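Local coordinates for cellulosome anchoring protein cohesin region (Clostridium thermocellum, PDB 4DH2) that binds a type I dockerin through its cohesin domain, a protein-protein pairing used to attach components of the cellulosome, at residues L63-G68 against F78-V83. Numbering follows the deposited sequence. Where two conformers were deposited one is given.
Sequences LKVEPG and FDYNIV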
loop_
_atom_site.group_PDB
_atom_site.type_symbol
_atom_site.label_atom_id
_atom_site.label_comp_id
_atom_site.label_asym_id
_atom_site.label_seq_id
_atom_site.Cartn_x
_atom_site.Cartn_y
_atom_site.Cartn_z
ATOM N N LEU A 63 8.685 -3.371 13.660
ATOM C CA LEU A 63 7.980 -3.276 14.925
ATOM C C LEU A 63 6.761 -2.353 14.874
ATOM O O LEU A 63 5.851 -2.462 15.700
ATOM C CB LEU A 63 8.924 -2.748 15.996
ATOM C CG LEU A 63 10.181 -3.595 16.198
ATOM C CD1 LEU A 63 11.026 -3.064 17.368
ATOM C CD2 LEU A 63 9.843 -5.068 16.417
ATOM N N LYS A 64 6.777 -1.415 13.937
ATOM C CA LYS A 64 5.702 -0.413 13.829
ATOM C C LYS A 64 5.694 0.192 12.441
ATOM O O LYS A 64 6.749 0.367 11.806
ATOM C CB LYS A 64 5.950 0.709 14.841
ATOM C CG LYS A 64 4.794 1.627 15.124
ATOM C CD LYS A 64 5.165 2.660 16.179
ATOM C CE LYS A 64 3.998 3.580 16.478
ATOM N NZ LYS A 64 4.306 4.553 17.563
ATOM N N VAL A 65 4.495 0.539 11.972
ATOM C CA VAL A 65 4.352 1.335 10.775
ATOM C C VAL A 65 3.433 2.497 11.104
ATOM O O VAL A 65 2.355 2.285 11.663
ATOM C CB VAL A 65 3.719 0.501 9.669
ATOM C CG1 VAL A 65 3.670 1.304 8.386
ATOM C CG2 VAL A 65 4.485 -0.812 9.497
ATOM N N GLU A 66 3.848 3.711 10.745
ATOM C CA GLU A 66 3.080 4.921 11.038
ATOM C C GLU A 66 2.873 5.756 9.782
ATOM O O GLU A 66 3.778 5.855 8.966
ATOM C CB GLU A 66 3.852 5.794 12.020
ATOM C CG GLU A 66 4.078 5.190 13.391
ATOM C CD GLU A 66 5.160 5.917 14.163
ATOM O OE1 GLU A 66 6.276 6.091 13.628
ATOM O OE2 GLU A 66 4.890 6.322 15.310
ATOM N N PRO A 67 1.696 6.406 9.650
ATOM C CA PRO A 67 1.527 7.307 8.509
ATOM C C PRO A 67 2.441 8.512 8.650
ATOM O O PRO A 67 2.773 8.939 9.766
ATOM C CB PRO A 67 0.061 7.725 8.593
ATOM C CG PRO A 67 -0.254 7.619 10.079
ATOM C CD PRO A 67 0.539 6.437 10.562
ATOM N N GLY A 68 2.863 9.036 7.509
ATOM C CA GLY A 68 3.671 10.235 7.441
ATOM C C GLY A 68 2.806 11.479 7.456
ATOM O O GLY A 68 1.570 11.394 7.366
ATOM N N PHE A 78 -5.836 5.731 6.140
ATOM C CA PHE A 78 -4.533 5.046 6.074
ATOM C C PHE A 78 -4.557 3.727 6.832
ATOM O O PHE A 78 -4.964 3.667 7.994
ATOM C CB PHE A 78 -3.429 5.974 6.605
ATOM C CG PHE A 78 -2.064 5.368 6.585
ATOM C CD1 PHE A 78 -1.205 5.618 5.527
ATOM C CD2 PHE A 78 -1.614 4.569 7.635
ATOM C CE1 PHE A 78 0.071 5.065 5.508
ATOM C CE2 PHE A 78 -0.340 4.009 7.612
ATOM C CZ PHE A 78 0.500 4.250 6.556
ATOM N N ASP A 79 -4.168 2.659 6.141
ATOM C CA ASP A 79 -4.023 1.353 6.753
ATOM C C ASP A 79 -2.741 0.711 6.282
ATOM O O ASP A 79 -2.225 1.032 5.212
ATOM C CB ASP A 79 -5.149 0.432 6.344
ATOM C CG ASP A 79 -6.456 0.779 7.016
ATOM O OD1 ASP A 79 -6.646 0.367 8.177
ATOM O OD2 ASP A 79 -7.282 1.462 6.371
ATOM N N TYR A 80 -2.245 -0.221 7.074
ATOM C CA TYR A 80 -1.143 -1.060 6.624
ATOM C C TYR A 80 -1.325 -2.445 7.189
ATOM O O TYR A 80 -2.056 -2.638 8.154
ATOM C CB TYR A 80 0.179 -0.494 7.109
ATOM C CG TYR A 80 0.403 -0.755 8.574
ATOM C CD1 TYR A 80 1.085 -1.899 8.998
ATOM C CD2 TYR A 80 -0.101 0.117 9.536
ATOM C CE1 TYR A 80 1.270 -2.151 10.350
ATOM C CE2 TYR A 80 0.087 -0.137 10.904
ATOM C CZ TYR A 80 0.768 -1.269 11.291
ATOM O OH TYR A 80 0.943 -1.520 12.640
ATOM N N ASN A 81 -0.625 -3.398 6.603
ATOM C CA ASN A 81 -0.593 -4.748 7.098
ATOM C C ASN A 81 0.781 -5.355 6.837
ATOM O O ASN A 81 1.329 -5.242 5.732
ATOM C CB ASN A 81 -1.613 -5.607 6.371
ATOM C CG ASN A 81 -1.582 -7.029 6.866
ATOM O OD1 ASN A 81 -1.763 -7.270 8.061
ATOM N ND2 ASN A 81 -1.347 -7.958 5.978
ATOM N N ILE A 82 1.337 -6.011 7.839
ATOM C CA ILE A 82 2.587 -6.736 7.640
ATOM C C ILE A 82 2.257 -8.198 7.417
ATOM O O ILE A 82 1.657 -8.843 8.288
ATOM C CB ILE A 82 3.500 -6.580 8.845
ATOM C CG1 ILE A 82 3.780 -5.101 9.063
ATOM C CG2 ILE A 82 4.815 -7.364 8.637
ATOM C CD1 ILE A 82 4.459 -4.802 10.360
ATOM N N VAL A 83 2.622 -8.694 6.237
ATOM C CA VAL A 83 2.495 -10.098 5.917
ATOM C C VAL A 83 3.785 -10.772 6.373
ATOM O O VAL A 83 4.737 -10.883 5.615
ATOM C CB VAL A 83 2.265 -10.339 4.423
ATOM C CG1 VAL A 83 1.959 -11.789 4.168
ATOM C CG2 VAL A 83 1.106 -9.458 3.906
#
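Val65 and Pro67 each lie on an aromatic ring, those of Tyr80 and Phe78, where two edge strands of the cohesin beta-sandwich face each other at one margin of the sandwich. Strands 60-67 and 78-83 run nearly antiparallel, at 162°, with their axes 7.9 Å apart, and side-chain packing, not backbone pairing, joins them: a worked example of how opposed sheets of a sandwich close through alternate residues. Over the Tyr80 ring, Val65 sets CB 3.5 Å from the centroid and only 6° off the normal, a CH-pi contact. Both methyls spread over the same face, CG1 near Tyr80 CG and CG2 3.6 Å from Tyr80 CE1, while Val65 O lies 3.4 Å from Tyr80 CE2. Tyr80 CG sits between the backbone N and the carbonyl carbon (chi1 75°), which swings the ring toward Val65, and a roughly perpendicular chi2 turns its face to the valine. Two residues along, a second CH-pi contact follows: Pro67 CB stands 3.6 Å above the centre of the Phe78 ring, and Pro67 CD reaches Phe78 CE2. Phe91 of strand 88-94 touches both Val65 and Phe78 from within the sandwich, while the outward-turned Asp79 makes a salt bridge to Lys61 of the dockerin chain; one strand thus serves packing and partner binding on alternate residues. Toward the other end, Ile82 extends the apolar row, its CD1 meeting Val65 CG2 at 4.1 Å.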